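PDB 5B68: 4-alpha-glucanotransferase from Corynebacterium glutamicum, which belongs to the amylomaltase (disproportionating enzyme) family and pairs an N-terminal beta-sandwich domain with a domain of the TIM-barrel clan. Local coordinates for residues Asp55-Gln58 with Arg59-Leu63; Ile261-Arg264 with Asp265-Glu269; Leu496-Leu500 with Ala501-Val505. One frame throughout, in Å; residues are numbered along the deposited sequence.

Contact 1 (Asp55-Gln58 with Arg59-Leu63); sequences DAIQ and RQIAL. With SO4 (sulfate ion), chain G.
Arg59 meets Asp55 O with its backbone N and CB and a bound sulfate ion with its tip, and its atoms can be followed in that order. Its backbone N bonds to Asp55 O at 2.8 Å. Arg59 CB lies 3.4 Å from the same Asp55 O, ordinary packing one helical turn back. Beyond CB the chain is fully extended: CG stands opposite the backbone N (chi1 174°) and the zigzag runs straight to NE, carrying the guanidinium out from the helix backbone. Leu63 CD1 sits 3.5 Å above the Arg59 guanidinium plane, over its centre, so one face of the flat group rests on the methyl one turn ahead. Arg59 NH1 then donates to SO4 O3 at 2.9 Å, the sulfate oxygen lying at the guanidinium edge.

All of this occurs on the helix 54-69, whose i to i+4 pattern continues with Gln60 N on Ala56 O, Ile61 N on Ile57 O and Ala62 N on Gln58 O. Gln60 reaches the sulfate by another route, bent at chi2 (-58°), and its NE2 also donates to SO4 O3, at 2.9 Å. One oxygen thus takes two N-H groups from adjacent residues, and Asn45 and Arg67 complete the grip on the ion, which probably came from the crystallisation liquor.

A water ties the same groups to the backbone: it donates to Ala56 O at 2.7 Å and accepts from Arg59 NH1 and Gln60 NE2. Ala56 O therefore serves two donors, Gln60 N and the water. Elsewhere on the helix, Ile57 CG2 meets Ile61 CD1 at 4.2 Å; Ile57 also packs on Phe6 and Leu7 of helix 5-13, while Ile61 touches Glu9.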
loop_
_atom_site.group_PDB
_atom_site.type_symbol
_atom_site.label_atom_id
_atom_site.label_comp_id
_atom_site.label_asym_id
_atom_site.label_seq_id
_atom_site.Cartn_x
_atom_site.Cartn_y
_atom_site.Cartn_z
ATOM N N ASP A 55 -37.166 -19.320 0.045
ATOM C CA ASP A 55 -36.757 -20.338 -0.927
ATOM C C ASP A 55 -35.451 -20.027 -1.624
ATOM O O ASP A 55 -34.600 -20.890 -1.677
ATOM C CB ASP A 55 -37.813 -20.602 -2.031
ATOM C CG ASP A 55 -38.958 -21.482 -1.562
ATOM O OD1 ASP A 55 -38.930 -21.968 -0.407
ATOM O OD2 ASP A 55 -39.906 -21.679 -2.360
ATOM N N ALA A 56 -35.268 -18.806 -2.134
ATOM C CA ALA A 56 -34.134 -18.489 -2.960
ATOM C C ALA A 56 -32.847 -18.471 -2.079
ATOM O O ALA A 56 -31.750 -18.748 -2.553
ATOM C CB ALA A 56 -34.323 -17.125 -3.657
ATOM N N ILE A 57 -33.007 -18.060 -0.823
ATOM C CA ILE A 57 -31.864 -17.973 0.094
ATOM C C ILE A 57 -31.501 -19.378 0.459
ATOM O O ILE A 57 -30.325 -19.735 0.448
ATOM C CB ILE A 57 -32.183 -17.115 1.328
ATOM C CG1 ILE A 57 -32.204 -15.636 0.961
ATOM C CG2 ILE A 57 -31.146 -17.277 2.422
ATOM C CD1 ILE A 57 -32.946 -14.837 1.990
ATOM N N GLN A 58 -32.492 -20.204 0.802
ATOM C CA GLN A 58 -32.220 -21.619 1.138
ATOM C C GLN A 58 -31.588 -22.349 -0.026
ATOM O O GLN A 58 -30.709 -23.211 0.148
ATOM C CB GLN A 58 -33.482 -22.350 1.647
ATOM C CG GLN A 58 -33.876 -21.871 3.036
ATOM C CD GLN A 58 -35.131 -22.496 3.600
ATOM O OE1 GLN A 58 -36.248 -21.984 3.431
ATOM N NE2 GLN A 58 -34.940 -23.574 4.338
ATOM N N ARG A 59 -32.033 -22.026 -1.224
ATOM C CA ARG A 59 -31.444 -22.646 -2.383
ATOM C C ARG A 59 -29.982 -22.171 -2.570
ATOM O O ARG A 59 -29.150 -22.950 -3.038
ATOM C CB ARG A 59 -32.279 -22.371 -3.606
ATOM C CG ARG A 59 -31.693 -22.843 -4.924
ATOM C CD ARG A 59 -32.571 -22.480 -6.135
ATOM N NE ARG A 59 -31.874 -22.865 -7.370
ATOM C CZ ARG A 59 -31.095 -22.072 -8.098
ATOM N NH1 ARG A 59 -30.914 -20.802 -7.772
ATOM N NH2 ARG A 59 -30.493 -22.562 -9.183
ATOM N N GLN A 60 -29.694 -20.912 -2.263
ATOM C CA GLN A 60 -28.275 -20.464 -2.306
ATOM C C GLN A 60 -27.423 -21.146 -1.226
ATOM O O GLN A 60 -26.263 -21.410 -1.470
ATOM C CB GLN A 60 -28.163 -18.965 -2.275
ATOM C CG GLN A 60 -28.625 -18.291 -3.558
ATOM C CD GLN A 60 -27.875 -18.758 -4.779
ATOM O OE1 GLN A 60 -26.646 -18.863 -4.771
ATOM N NE2 GLN A 60 -28.603 -19.121 -5.831
ATOM N N ILE A 61 -27.995 -21.408 -0.044
ATOM C CA ILE A 61 -27.269 -22.196 0.961
ATOM C C ILE A 61 -26.900 -23.574 0.403
ATOM O O ILE A 61 -25.753 -23.996 0.447
ATOM C CB ILE A 61 -28.051 -22.260 2.253
ATOM C CG1 ILE A 61 -28.113 -20.841 2.841
ATOM C CG2 ILE A 61 -27.446 -23.221 3.255
ATOM C CD1 ILE A 61 -29.153 -20.631 3.909
ATOM N N ALA A 62 -27.896 -24.312 -0.082
ATOM C CA ALA A 62 -27.662 -25.632 -0.606
ATOM C C ALA A 62 -26.679 -25.637 -1.775
ATOM O O ALA A 62 -25.831 -26.520 -1.825
ATOM C CB ALA A 62 -28.991 -26.329 -1.006
ATOM N N LEU A 63 -26.778 -24.652 -2.678
ATOM C CA LEU A 63 -25.850 -24.545 -3.790
ATOM C C LEU A 63 -24.404 -24.292 -3.307
ATOM O O LEU A 63 -23.471 -24.852 -3.890
ATOM C CB LEU A 63 -26.230 -23.499 -4.830
ATOM C CG LEU A 63 -27.357 -23.990 -5.771
ATOM C CD1 LEU A 63 -28.034 -22.792 -6.430
ATOM C CD2 LEU A 63 -26.870 -24.975 -6.857
HETATM S S SO4 G . -27.162 -19.860 -9.460
HETATM O O1 SO4 G . -25.993 -19.672 -8.572
HETATM O O2 SO4 G . -27.147 -21.261 -9.989
HETATM O O3 SO4 G . -28.423 -19.695 -8.714
HETATM O O4 SO4 G . -26.929 -18.828 -10.535
HETATM O O HOH W 1 -31.614 -18.811 -5.262
#

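Contact 2 (Ile261-Arg264 with Asp265-Glu269); sequences IDLR and DDIAE
Asp265, Asp266, Ile267 and Ala268 each return a backbone N-H to the residue four positions earlier, the alpha-helical pattern of the first turns of helix 261-277. Asp265 N meets Ile261 O at 2.8 Å, and Ile267 N meets Leu263 O at the same distance with an N-H...O angle of 168°, the straightest of the four. The remaining two bonds join Asp266 N to Asp262 O and Ala268 N to Arg264 O.

Apolar contact is concentrated in one pair. Leu263 CG and Ile267 CD1 lie 4.0 Å apart, their side chains crossing at a slant. Leu263 places CG opposite its backbone N (chi1 -171°), which brings the branch near its partner although CB sets out away from the next turn. Ile267 CD1 also rests 3.3 Å from Leu263 O. The buried Ile267 continues onto Trp193, Phe256 and Leu259 from loops and Val296 of helix 286-301, while Leu263 touches Ala299; the pair therefore lies on the side that packs against helix 286-301 and the neighbouring loops.

Polar side chains behave differently. Arg264 bends at chi3 (-89°) and folds back alongside the first turn, where Ile261 CA stands 3.8 Å above the Arg264 guanidinium plane, toward its rim. Its NE donates to Leu259 O, just before the helix. The carboxylates of Asp265 and Asp266 turn back toward carbonyls four residues earlier, Asp265 CG near Ile261 O and Asp266 OD1 3.4 Å from Asp262 O, acceptor beside acceptor without a hydrogen bond.

Three acids, Asp262, Asp265 and Asp266, thus gather in the exposed first turns; the N-terminal end of the helix dipole probably favours their negative charge, and the wide spacing of Asp262's charged atoms from those of the other two limits repulsion.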
loop_
_atom_site.group_PDB
_atom_site.type_symbol
_atom_site.label_atom_id
_atom_site.label_comp_id
_atom_site.label_asym_id
_atom_site.label_seq_id
_atom_site.Cartn_x
_atom_site.Cartn_y
_atom_site.Cartn_z
ATOM N N ILE A 261 20.427 17.294 -31.574
ATOM C CA ILE A 261 20.734 18.342 -30.635
ATOM C C ILE A 261 19.667 19.414 -30.618
ATOM O O ILE A 261 19.424 20.006 -29.597
ATOM C CB ILE A 261 22.166 18.908 -30.774
ATOM C CG1 ILE A 261 22.473 19.907 -29.612
ATOM C CG2 ILE A 261 22.354 19.604 -32.105
ATOM C CD1 ILE A 261 23.946 20.213 -29.387
ATOM N N ASP A 262 19.023 19.668 -31.745
ATOM C CA ASP A 262 18.021 20.738 -31.772
ATOM C C ASP A 262 16.766 20.323 -30.973
ATOM O O ASP A 262 16.108 21.147 -30.357
ATOM C CB ASP A 262 17.678 21.162 -33.213
ATOM C CG ASP A 262 17.513 19.987 -34.162
ATOM O OD1 ASP A 262 18.354 19.030 -34.189
ATOM O OD2 ASP A 262 16.538 20.056 -34.934
ATOM N N LEU A 263 16.463 19.032 -31.000
ATOM C CA LEU A 263 15.398 18.471 -30.163
ATOM C C LEU A 263 15.844 18.474 -28.691
ATOM O O LEU A 263 15.046 18.882 -27.806
ATOM C CB LEU A 263 15.014 17.055 -30.617
ATOM C CG LEU A 263 13.768 16.425 -29.984
ATOM C CD1 LEU A 263 12.527 17.323 -29.936
ATOM C CD2 LEU A 263 13.466 15.144 -30.754
ATOM N N ARG A 264 17.094 18.075 -28.426
ATOM C CA ARG A 264 17.615 18.263 -27.077
ATOM C C ARG A 264 17.551 19.677 -26.545
ATOM O O ARG A 264 17.238 19.860 -25.368
ATOM C CB ARG A 264 18.988 17.652 -26.890
ATOM C CG ARG A 264 18.850 16.135 -26.865
ATOM C CD ARG A 264 20.100 15.381 -26.500
ATOM N NE ARG A 264 20.857 15.113 -27.711
ATOM C CZ ARG A 264 22.007 15.689 -28.050
ATOM N NH1 ARG A 264 22.588 16.572 -27.247
ATOM N NH2 ARG A 264 22.589 15.359 -29.202
ATOM N N ASP A 265 17.778 20.687 -27.408
ATOM C CA ASP A 265 17.633 22.087 -26.968
ATOM C C ASP A 265 16.189 22.418 -26.696
ATOM O O ASP A 265 15.925 23.185 -25.767
ATOM C CB ASP A 265 18.151 23.069 -28.035
ATOM C CG ASP A 265 19.645 22.983 -28.210
ATOM O OD1 ASP A 265 20.369 22.581 -27.244
ATOM O OD2 ASP A 265 20.096 23.346 -29.315
ATOM N N ASP A 266 15.271 21.877 -27.522
ATOM C CA ASP A 266 13.830 22.120 -27.312
ATOM C C ASP A 266 13.438 21.547 -25.950
ATOM O O ASP A 266 12.789 22.204 -25.163
ATOM C CB ASP A 266 12.950 21.517 -28.418
ATOM C CG ASP A 266 13.051 22.269 -29.759
ATOM O OD1 ASP A 266 13.581 23.393 -29.784
ATOM O OD2 ASP A 266 12.601 21.716 -30.790
ATOM N N ILE A 267 13.888 20.330 -25.694
ATOM C CA ILE A 267 13.626 19.675 -24.437
ATOM C C ILE A 267 14.200 20.506 -23.263
ATOM O O ILE A 267 13.507 20.743 -22.280
ATOM C CB ILE A 267 14.182 18.258 -24.501
ATOM C CG1 ILE A 267 13.352 17.433 -25.535
ATOM C CG2 ILE A 267 14.191 17.602 -23.118
ATOM C CD1 ILE A 267 14.113 16.223 -26.030
ATOM N N ALA A 268 15.432 20.979 -23.408
ATOM C CA ALA A 268 16.068 21.850 -22.385
ATOM C C ALA A 268 15.289 23.106 -22.114
ATOM O O ALA A 268 15.337 23.639 -21.014
ATOM C CB ALA A 268 17.487 22.226 -22.808
ATOM N N GLU A 269 14.632 23.635 -23.147
ATOM C CA GLU A 269 13.758 24.790 -22.984
ATOM C C GLU A 269 12.523 24.449 -22.166
ATOM O O GLU A 269 12.081 25.240 -21.301
ATOM C CB GLU A 269 13.330 25.369 -24.352
ATOM C CG GLU A 269 14.219 26.491 -24.886
ATOM C CD GLU A 269 15.721 26.201 -24.881
ATOM O OE1 GLU A 269 16.295 26.053 -25.996
ATOM O OE2 GLU A 269 16.335 26.161 -23.778
#

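Contact 3 (Leu496-Leu500 with Ala501-Val505); sequences LEAEL and AGAVV
A Schellman motif ends helix 487-500 and turns the chain toward strand 504-507, Ala498 and Ala503 meeting across the closure; the strand belongs to the eight-stranded parallel sheet of the TIM-barrel-clan fold, so this is a helix-to-strand connection of the barrel. Ala503 N donates to Ala498 O at 2.8 Å, with an N-H...O angle of 169°, the long bond of the motif, spanning five residues. Inside it, Gly502 N donates to Glu499 O at 3.0 Å, but this donor stands well above the carbonyl plane. Gly502 has phi 63°, the positive value that turns the chain so that Ala503 N-H points back to Ala498 O. The ordinary helical bond persists just before it, from Ala501 N to Glu497 O at 3.1 Å, while a second approach of Ala501 N, to Ala498 O, is weak.

Side chains pack where the chain folds back. The CB atoms of Ala498 and Ala503 lie 4.1 Å apart, and Ala503 CB is also 3.5 Å from Ala498 O, so the methyl sits beside the carbonyl that receives its own N-H. Val505 points its CB toward the helix, and its CG2 lies against Ala498 CB; the modelled separation is too short to be trusted. Leu166 touches both Ala498 and Val505, and Leu451 of helix 441-452 touches Ala501 and Ala503.

The carboxylates of the last turn bind partners beyond the two segments: Glu497 OE2 forms a salt bridge with Arg448 and a hydrogen bond with Trp143 NE1, and Glu499 OE2 a hydrogen bond with Ser167. The other oxygen of Glu499 returns to the turn through water, for a single water donates to both Glu499 OE1 and Ala503 O, at 2.9 Å from each.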
loop_
_atom_site.group_PDB
_atom_site.type_symbol
_atom_site.label_atom_id
_atom_site.label_comp_id
_atom_site.label_asym_id
_atom_site.label_seq_id
_atom_site.Cartn_x
_atom_site.Cartn_y
_atom_site.Cartn_z
ATOM N N LEU A 496 5.856 -13.927 2.614
ATOM C CA LEU A 496 6.616 -14.683 1.642
ATOM C C LEU A 496 7.322 -13.756 0.666
ATOM O O LEU A 496 8.532 -13.880 0.506
ATOM C CB LEU A 496 5.753 -15.673 0.895
ATOM C CG LEU A 496 6.373 -16.455 -0.289
ATOM C CD1 LEU A 496 7.606 -17.240 0.086
ATOM C CD2 LEU A 496 5.288 -17.359 -0.859
ATOM N N GLU A 497 6.581 -12.892 0.016
ATOM C CA GLU A 497 7.204 -11.977 -0.933
ATOM C C GLU A 497 8.289 -11.060 -0.318
ATOM O O GLU A 497 9.372 -10.835 -0.918
ATOM C CB GLU A 497 6.157 -11.254 -1.713
ATOM C CG GLU A 497 5.438 -12.130 -2.741
ATOM C CD GLU A 497 6.363 -12.726 -3.755
ATOM O OE1 GLU A 497 7.160 -11.978 -4.402
ATOM O OE2 GLU A 497 6.311 -13.978 -3.933
ATOM N N ALA A 498 8.006 -10.518 0.861
ATOM C CA ALA A 498 8.994 -9.777 1.614
ATOM C C ALA A 498 10.222 -10.584 2.020
ATOM O O ALA A 498 11.358 -10.103 1.886
ATOM C CB ALA A 498 8.342 -9.056 2.826
ATOM N N GLU A 499 10.035 -11.817 2.473
ATOM C CA GLU A 499 11.148 -12.648 2.843
ATOM C C GLU A 499 12.020 -12.926 1.629
ATOM O O GLU A 499 13.235 -12.771 1.741
ATOM C CB GLU A 499 10.699 -13.917 3.531
ATOM C CG GLU A 499 11.840 -14.779 4.035
ATOM C CD GLU A 499 12.588 -14.215 5.243
ATOM O OE1 GLU A 499 12.241 -13.150 5.720
ATOM O OE2 GLU A 499 13.546 -14.834 5.706
ATOM N N LEU A 500 11.433 -13.184 0.461
ATOM C CA LEU A 500 12.225 -13.479 -0.783
ATOM C C LEU A 500 13.026 -12.218 -1.230
ATOM O O LEU A 500 14.138 -12.323 -1.800
ATOM C CB LEU A 500 11.306 -13.909 -1.909
ATOM C CG LEU A 500 10.511 -15.211 -1.783
ATOM C CD1 LEU A 500 9.553 -15.454 -2.930
ATOM C CD2 LEU A 500 11.487 -16.376 -1.596
ATOM N N ALA A 501 12.472 -11.049 -0.930
ATOM C CA ALA A 501 13.082 -9.780 -1.245
ATOM C C ALA A 501 14.029 -9.298 -0.132
ATOM O O ALA A 501 14.608 -8.252 -0.333
ATOM C CB ALA A 501 11.999 -8.721 -1.474
ATOM N N GLY A 502 14.199 -10.035 0.984
ATOM C CA GLY A 502 15.062 -9.629 2.134
ATOM C C GLY A 502 14.574 -8.353 2.812
ATOM O O GLY A 502 15.357 -7.523 3.287
ATOM N N ALA A 503 13.264 -8.187 2.783
ATOM C CA ALA A 503 12.611 -6.941 3.193
ATOM C C ALA A 503 12.021 -6.851 4.579
ATOM O O ALA A 503 11.621 -7.820 5.187
ATOM C CB ALA A 503 11.524 -6.569 2.131
ATOM N N VAL A 504 11.872 -5.597 5.021
ATOM C CA VAL A 504 11.098 -5.188 6.205
ATOM C C VAL A 504 9.664 -5.071 5.755
ATOM O O VAL A 504 9.369 -4.555 4.619
ATOM C CB VAL A 504 11.579 -3.823 6.723
ATOM C CG1 VAL A 504 10.658 -3.249 7.751
ATOM C CG2 VAL A 504 12.940 -3.997 7.357
ATOM N N VAL A 505 8.755 -5.474 6.640
ATOM C CA VAL A 505 7.366 -5.214 6.464
ATOM C C VAL A 505 6.775 -4.388 7.626
ATOM O O VAL A 505 6.836 -4.828 8.785
ATOM C CB VAL A 505 6.516 -6.504 6.284
ATOM C CG1 VAL A 505 5.070 -6.167 6.028
ATOM C CG2 VAL A 505 7.080 -7.319 5.124
HETATM O O HOH W 2 12.823 -10.356 5.881
#

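All three contacts are local, each between neighbouring pieces of one chain, and none touches another. Contacts 1 and 2 lie within single helices, 54-69 and 261-277, on opposite sides of the chain's centre with centres 68 Å apart; in both, an apolar pair that includes a buried isoleucine faces neighbouring parts of the chain. Their chemistry differs: contact 1 gathers donors round an anion, whereas contact 2 gathers acidic groups near a helix start. Contact 2 is a surface contact; contacts 1 and 3 are partly buried. Contact 3, centred about 15 Å from the chain's centre, is the most interior and the only one to join a helix to a strand; there backbone capping and small alanine methyls do the work.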